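Local coordinates for protein heme oxygenase (Chlamydomonas reinhardtii, PDB 4RAJ) that probably cleaves heme oxidatively to biliverdin, with release of iron and carbon monoxide, at residues K50-F60 with F99-L107. Numbering follows the deposited sequence.
Sequences KDLYAKALGCF and FKQDVQHYL
Two antiparallel helices of the all-helical heme oxygenase fold pack here, where A54 meets Y106 and L107. The start of helix 50-76 lies against the end of helix 96-107. The axes of 50-60 and 99-107 come within 9.1 Å, and their directions differ by 152°. No direct hydrogen bond joins the two segments; the contact is mostly apolar.

A54 is the close point. Its CB lies 3.4 Å from Y106 CB. The same A54 CB is 3.7 Å from L107 CG, so the small methyl packs against both larger side chains. Y106 turns its ring toward helix 50-76, with CG beside the backbone N (chi1 -71°). The edge of Y53 points at one face of that ring, in an offset edge-to-face pair with planes at 80°. Y53 CE2 is 3.8 Å from Y106 CE2. H105 ND1, of the same helix as Y106, sits over the centre of the opposite face. The Y106 hydroxyl is hydrogen-bonded to G173 O. With an alanine here in place of Y106, the edge of Y53 would probably lose the face it meets, and G173 O would lose this hydrogen-bond partner.

At the far end, L57 crosses F99 at about a right angle, with CD2 3.8 Å from F99 CE2. L57 CD1 rests on D102 CB. F60 CB also touches F99 CE2, while the F60 ring reaches the pocket where a polyether molecule, probably from the crystallisation liquor, is bound.

Two waters bridge the helices. One donates to D51 OD1 and to Y106 O. The other accepts from Y53 OH and donates to D102 OD2 at 2.8 Å. D102 OD1 accepts from A175 N, and OD2 accepts from A176 N as well as from the water. Three donors thus hold the buried carboxylate, which would probably stabilise its negative charge and tie helix 96-107 to the loop at A175.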
ATOM      1  N   LYS A  50     -10.910   6.405  17.244  1.00 24.77           N
ATOM      2  CA  LYS A  50      -9.738   5.584  16.936  1.00 22.51           C
ATOM      3  C   LYS A  50     -10.165   4.202  16.466  1.00 26.23           C
ATOM      4  O   LYS A  50      -9.460   3.568  15.685  1.00 24.80           O
ATOM      5  CB  LYS A  50      -8.798   5.454  18.138  1.00 27.38           C
ATOM      6  CG  LYS A  50      -9.465   5.318  19.476  1.00 37.96           C
ATOM      7  CD  LYS A  50      -8.412   5.284  20.579  1.00 57.43           C
ATOM      8  CE  LYS A  50      -7.397   6.415  20.430  1.00 65.25           C
ATOM      9  NZ  LYS A  50      -6.367   6.406  21.512  1.00 68.69           N
ATOM     10  N   ASP A  51     -11.323   3.731  16.925  1.00 21.40           N
ATOM     11  CA  ASP A  51     -11.805   2.422  16.475  1.00 25.03           C
ATOM     12  C   ASP A  51     -12.175   2.444  14.985  1.00 24.92           C
ATOM     13  O   ASP A  51     -11.931   1.482  14.258  1.00 23.82           O
ATOM     14  CB  ASP A  51     -13.014   1.967  17.301  1.00 32.77           C
ATOM     15  CG  ASP A  51     -12.684   1.746  18.775  1.00 44.82           C
ATOM     16  OD1 ASP A  51     -11.515   1.447  19.116  1.00 42.65           O
ATOM     17  OD2 ASP A  51     -13.617   1.857  19.601  1.00 51.05           O
ATOM     18  N   LEU A  52     -12.775   3.544  14.541  1.00 21.59           N
ATOM     19  CA  LEU A  52     -13.112   3.716  13.139  1.00 21.13           C
ATOM     20  C   LEU A  52     -11.839   3.777  12.305  1.00 18.82           C
ATOM     21  O   LEU A  52     -11.714   3.102  11.290  1.00 19.27           O
ATOM     22  CB  LEU A  52     -13.924   4.995  12.946  1.00 26.65           C
ATOM     23  CG  LEU A  52     -15.061   4.988  11.946  1.00 43.18           C
ATOM     24  CD1 LEU A  52     -15.866   3.707  12.104  1.00 38.19           C
ATOM     25  CD2 LEU A  52     -15.927   6.217  12.221  1.00 41.46           C
ATOM     26  N   TYR A  53     -10.897   4.590  12.772  1.00 20.57           N
ATOM     27  CA  TYR A  53      -9.603   4.735  12.138  1.00 19.19           C
ATOM     28  C   TYR A  53      -8.924   3.373  11.941  1.00 20.35           C
ATOM     29  O   TYR A  53      -8.461   3.032  10.849  1.00 19.06           O
ATOM     30  CB  TYR A  53      -8.725   5.665  12.987  1.00 17.25           C
ATOM     31  CG  TYR A  53      -7.292   5.740  12.536  1.00 19.07           C
ATOM     32  CD1 TYR A  53      -6.930   6.496  11.426  1.00 18.08           C
ATOM     33  CD2 TYR A  53      -6.295   5.055  13.218  1.00 20.04           C
ATOM     34  CE1 TYR A  53      -5.603   6.567  11.011  1.00 24.15           C
ATOM     35  CE2 TYR A  53      -4.976   5.120  12.815  1.00 24.81           C
ATOM     36  CZ  TYR A  53      -4.635   5.877  11.720  1.00 27.10           C
ATOM     37  OH  TYR A  53      -3.325   5.935  11.321  1.00 23.81           O
ATOM     38  N   ALA A  54      -8.888   2.587  13.003  1.00 19.19           N
ATOM     39  CA  ALA A  54      -8.196   1.296  12.982  1.00 20.98           C
ATOM     40  C   ALA A  54      -8.903   0.270  12.096  1.00 21.42           C
ATOM     41  O   ALA A  54      -8.258  -0.539  11.424  1.00 17.77           O
ATOM     42  CB  ALA A  54      -8.054   0.758  14.412  1.00 17.45           C
ATOM     43  N   LYS A  55     -10.231   0.292  12.096  1.00 17.89           N
ATOM     44  CA  LYS A  55     -10.984  -0.560  11.169  1.00 22.92           C
ATOM     45  C   LYS A  55     -10.663  -0.232   9.721  1.00 22.36           C
ATOM     46  O   LYS A  55     -10.541  -1.130   8.881  1.00 22.45           O
ATOM     47  CB  LYS A  55     -12.489  -0.438  11.402  1.00 22.03           C
ATOM     48  CG  LYS A  55     -12.984  -1.378  12.461  1.00 32.79           C
ATOM     49  CD  LYS A  55     -14.425  -1.101  12.843  1.00 46.99           C
ATOM     50  CE  LYS A  55     -14.514  -0.748  14.322  1.00 46.93           C
ATOM     51  NZ  LYS A  55     -15.816  -1.147  14.932  1.00 54.81           N
ATOM     52  N   ALA A  56     -10.529   1.056   9.432  1.00 22.58           N
ATOM     53  CA  ALA A  56     -10.177   1.495   8.086  1.00 30.52           C
ATOM     54  C   ALA A  56      -8.755   1.056   7.731  1.00 27.27           C
ATOM     55  O   ALA A  56      -8.513   0.580   6.626  1.00 23.55           O
ATOM     56  CB  ALA A  56     -10.325   3.006   7.959  1.00 25.14           C
ATOM     57  N   LEU A  57      -7.824   1.201   8.673  1.00 19.53           N
ATOM     58  CA  LEU A  57      -6.458   0.674   8.502  1.00 21.00           C
ATOM     59  C   LEU A  57      -6.474  -0.813   8.187  1.00 19.12           C
ATOM     60  O   LEU A  57      -5.669  -1.305   7.387  1.00 19.68           O
ATOM     61  CB  LEU A  57      -5.604   0.892   9.762  1.00 25.21           C
ATOM     62  CG  LEU A  57      -4.931   2.224  10.080  1.00 29.72           C
ATOM     63  CD1 LEU A  57      -4.018   2.040  11.279  1.00 31.25           C
ATOM     64  CD2 LEU A  57      -4.133   2.749   8.914  1.00 24.88           C
ATOM     65  N   GLY A  58      -7.381  -1.530   8.842  1.00 18.28           N
ATOM     66  CA  GLY A  58      -7.527  -2.961   8.638  1.00 19.47           C
ATOM     67  C   GLY A  58      -7.774  -3.366   7.189  1.00 21.62           C
ATOM     68  O   GLY A  58      -7.308  -4.412   6.773  1.00 19.67           O
ATOM     69  N   CYS A  59      -8.489  -2.544   6.423  1.00 19.42           N
ATOM     70  CA  CYS A  59      -8.677  -2.808   4.997  1.00 20.79           C
ATOM     71  C   CYS A  59      -7.341  -2.923   4.312  1.00 25.50           C
ATOM     72  O   CYS A  59      -7.091  -3.828   3.524  1.00 21.51           O
ATOM     73  CB  CYS A  59      -9.490  -1.701   4.325  1.00 22.02           C
ATOM     74  SG  CYS A  59     -11.162  -1.631   4.931  1.00 31.70           S
ATOM     75  N   PHE A  60      -6.467  -1.988   4.623  1.00 17.21           N
ATOM     76  CA  PHE A  60      -5.189  -1.964   3.952  1.00 19.31           C
ATOM     77  C   PHE A  60      -4.159  -2.878   4.601  1.00 19.41           C
ATOM     78  O   PHE A  60      -3.157  -3.240   3.969  1.00 21.24           O
ATOM     79  CB  PHE A  60      -4.741  -0.510   3.843  1.00 19.62           C
ATOM     80  CG  PHE A  60      -5.539   0.216   2.820  1.00 21.06           C
ATOM     81  CD1 PHE A  60      -5.157   0.181   1.490  1.00 29.27           C
ATOM     82  CD2 PHE A  60      -6.752   0.793   3.150  1.00 22.65           C
ATOM     83  CE1 PHE A  60      -5.936   0.790   0.514  1.00 31.23           C
ATOM     84  CE2 PHE A  60      -7.543   1.402   2.174  1.00 27.30           C
ATOM     85  CZ  PHE A  60      -7.128   1.397   0.859  1.00 29.62           C
ATOM     86  N   PHE A  99       1.038  -2.521   9.944  1.00 17.42           N
ATOM     87  CA  PHE A  99      -0.426  -2.403   9.994  1.00 18.52           C
ATOM     88  C   PHE A  99      -1.015  -3.308  11.066  1.00 17.45           C
ATOM     89  O   PHE A  99      -1.902  -2.920  11.810  1.00 17.65           O
ATOM     90  CB  PHE A  99      -1.063  -2.757   8.643  1.00 17.90           C
ATOM     91  CG  PHE A  99      -1.123  -1.602   7.674  1.00 20.19           C
ATOM     92  CD1 PHE A  99      -0.047  -1.341   6.836  1.00 25.98           C
ATOM     93  CD2 PHE A  99      -2.261  -0.795   7.591  1.00 18.34           C
ATOM     94  CE1 PHE A  99      -0.093  -0.298   5.944  1.00 29.22           C
ATOM     95  CE2 PHE A  99      -2.315   0.248   6.709  1.00 20.11           C
ATOM     96  CZ  PHE A  99      -1.227   0.501   5.877  1.00 21.83           C
ATOM     97  N   LYS A 100      -0.529  -4.534  11.140  1.00 16.43           N
ATOM     98  CA  LYS A 100      -1.079  -5.462  12.118  1.00 17.41           C
ATOM     99  C   LYS A 100      -0.816  -4.957  13.534  1.00 19.56           C
ATOM    100  O   LYS A 100      -1.687  -5.037  14.388  1.00 18.68           O
ATOM    101  CB  LYS A 100      -0.495  -6.865  11.940  1.00 17.74           C
ATOM    102  CG  LYS A 100      -1.341  -7.940  12.618  1.00 23.31           C
ATOM    103  CD  LYS A 100      -0.617  -9.279  12.699  1.00 21.37           C
ATOM    104  CE  LYS A 100      -1.606 -10.387  13.032  1.00 24.90           C
ATOM    105  NZ  LYS A 100      -0.903 -11.659  13.357  1.00 38.43           N
ATOM    106  N   GLN A 101       0.378  -4.424  13.782  1.00 19.47           N
ATOM    107  CA  GLN A 101       0.685  -3.851  15.092  1.00 19.50           C
ATOM    108  C   GLN A 101      -0.294  -2.744  15.477  1.00 19.54           C
ATOM    109  O   GLN A 101      -0.788  -2.698  16.610  1.00 17.40           O
ATOM    110  CB  GLN A 101       2.121  -3.308  15.116  1.00 21.47           C
ATOM    111  CG  GLN A 101       3.160  -4.395  15.254  1.00 35.08           C
ATOM    112  CD  GLN A 101       4.559  -3.898  14.935  1.00 50.35           C
ATOM    113  OE1 GLN A 101       4.954  -2.808  15.357  1.00 46.07           O
ATOM    114  NE2 GLN A 101       5.318  -4.698  14.191  1.00 49.85           N
ATOM    115  N   ASP A 102      -0.566  -1.847  14.540  1.00 19.90           N
ATOM    116  CA  ASP A 102      -1.494  -0.747  14.801  1.00 18.17           C
ATOM    117  C   ASP A 102      -2.911  -1.255  15.059  1.00 21.08           C
ATOM    118  O   ASP A 102      -3.577  -0.824  16.003  1.00 19.80           O
ATOM    119  CB  ASP A 102      -1.502   0.237  13.634  1.00 19.21           C
ATOM    120  CG  ASP A 102      -0.274   1.114  13.611  1.00 29.00           C
ATOM    121  OD1 ASP A 102       0.489   1.117  14.619  1.00 25.85           O
ATOM    122  OD2 ASP A 102      -0.083   1.811  12.586  1.00 24.61           O
ATOM    123  N   VAL A 103      -3.373  -2.172  14.221  1.00 16.12           N
ATOM    124  CA  VAL A 103      -4.715  -2.716  14.399  1.00 17.10           C
ATOM    125  C   VAL A 103      -4.864  -3.395  15.771  1.00 20.09           C
ATOM    126  O   VAL A 103      -5.873  -3.202  16.455  1.00 23.46           O
ATOM    127  CB  VAL A 103      -5.061  -3.705  13.261  1.00 24.04           C
ATOM    128  CG1 VAL A 103      -6.321  -4.504  13.582  1.00 28.30           C
ATOM    129  CG2 VAL A 103      -5.225  -2.935  11.932  1.00 21.95           C
ATOM    130  N   GLN A 104      -3.869  -4.185  16.178  1.00 18.92           N
ATOM    131  CA  GLN A 104      -3.945  -4.813  17.496  1.00 20.26           C
ATOM    132  C   GLN A 104      -3.883  -3.753  18.591  1.00 21.53           C
ATOM    133  O   GLN A 104      -4.611  -3.837  19.590  1.00 20.04           O
ATOM    134  CB  GLN A 104      -2.836  -5.851  17.674  1.00 19.93           C
ATOM    135  CG  GLN A 104      -3.037  -7.072  16.781  1.00 20.54           C
ATOM    136  CD  GLN A 104      -2.058  -8.210  17.095  1.00 23.52           C
ATOM    137  OE1 GLN A 104      -1.168  -8.528  16.297  1.00 26.08           O
ATOM    138  NE2 GLN A 104      -2.232  -8.824  18.252  1.00 22.01           N
ATOM    139  N   HIS A 105      -3.051  -2.736  18.393  1.00 17.25           N
ATOM    140  CA  HIS A 105      -2.953  -1.664  19.388  1.00 19.87           C
ATOM    141  C   HIS A 105      -4.290  -0.965  19.644  1.00 20.59           C
ATOM    142  O   HIS A 105      -4.726  -0.801  20.796  1.00 20.95           O
ATOM    143  CB  HIS A 105      -1.922  -0.606  18.980  1.00 18.09           C
ATOM    144  CG  HIS A 105      -1.869   0.543  19.946  1.00 23.51           C
ATOM    145  ND1 HIS A 105      -2.376   1.789  19.658  1.00 27.47           N
ATOM    146  CD2 HIS A 105      -1.444   0.595  21.230  1.00 19.43           C
ATOM    147  CE1 HIS A 105      -2.234   2.575  20.714  1.00 19.87           C
ATOM    148  NE2 HIS A 105      -1.659   1.878  21.674  1.00 31.84           N
ATOM    149  N   TYR A 106      -4.954  -0.548  18.572  1.00 19.82           N
ATOM    150  CA  TYR A 106      -6.177   0.230  18.738  1.00 17.01           C
ATOM    151  C   TYR A 106      -7.365  -0.609  19.168  1.00 24.91           C
ATOM    152  O   TYR A 106      -8.175  -0.166  19.982  1.00 25.65           O
ATOM    153  CB  TYR A 106      -6.503   0.962  17.440  1.00 17.90           C
ATOM    154  CG  TYR A 106      -5.570   2.103  17.133  1.00 18.46           C
ATOM    155  CD1 TYR A 106      -5.616   3.272  17.884  1.00 23.05           C
ATOM    156  CD2 TYR A 106      -4.639   2.020  16.097  1.00 18.85           C
ATOM    157  CE1 TYR A 106      -4.772   4.327  17.614  1.00 19.66           C
ATOM    158  CE2 TYR A 106      -3.781   3.081  15.824  1.00 21.89           C
ATOM    159  CZ  TYR A 106      -3.860   4.234  16.595  1.00 21.59           C
ATOM    160  OH  TYR A 106      -3.027   5.306  16.355  1.00 21.31           O
ATOM    161  N   LEU A 107      -7.466  -1.826  18.636  1.00 21.26           N
ATOM    162  CA  LEU A 107      -8.705  -2.596  18.748  1.00 24.51           C
ATOM    163  C   LEU A 107      -8.652  -3.687  19.819  1.00 23.22           C
ATOM    164  O   LEU A 107      -9.694  -4.175  20.280  1.00 24.59           O
ATOM    165  CB  LEU A 107      -9.058  -3.215  17.393  1.00 19.70           C
ATOM    166  CG  LEU A 107      -9.335  -2.240  16.245  1.00 22.03           C
ATOM    167  CD1 LEU A 107      -9.846  -2.988  15.033  1.00 19.31           C
ATOM    168  CD2 LEU A 107     -10.348  -1.163  16.671  1.00 26.03           C
TER
HETATM  169  O   HOH W   1      -9.492   2.043  21.176  1.00 50.08           O
HETATM  170  O   HOH W   2      -1.615   4.164  12.569  1.00 24.57           O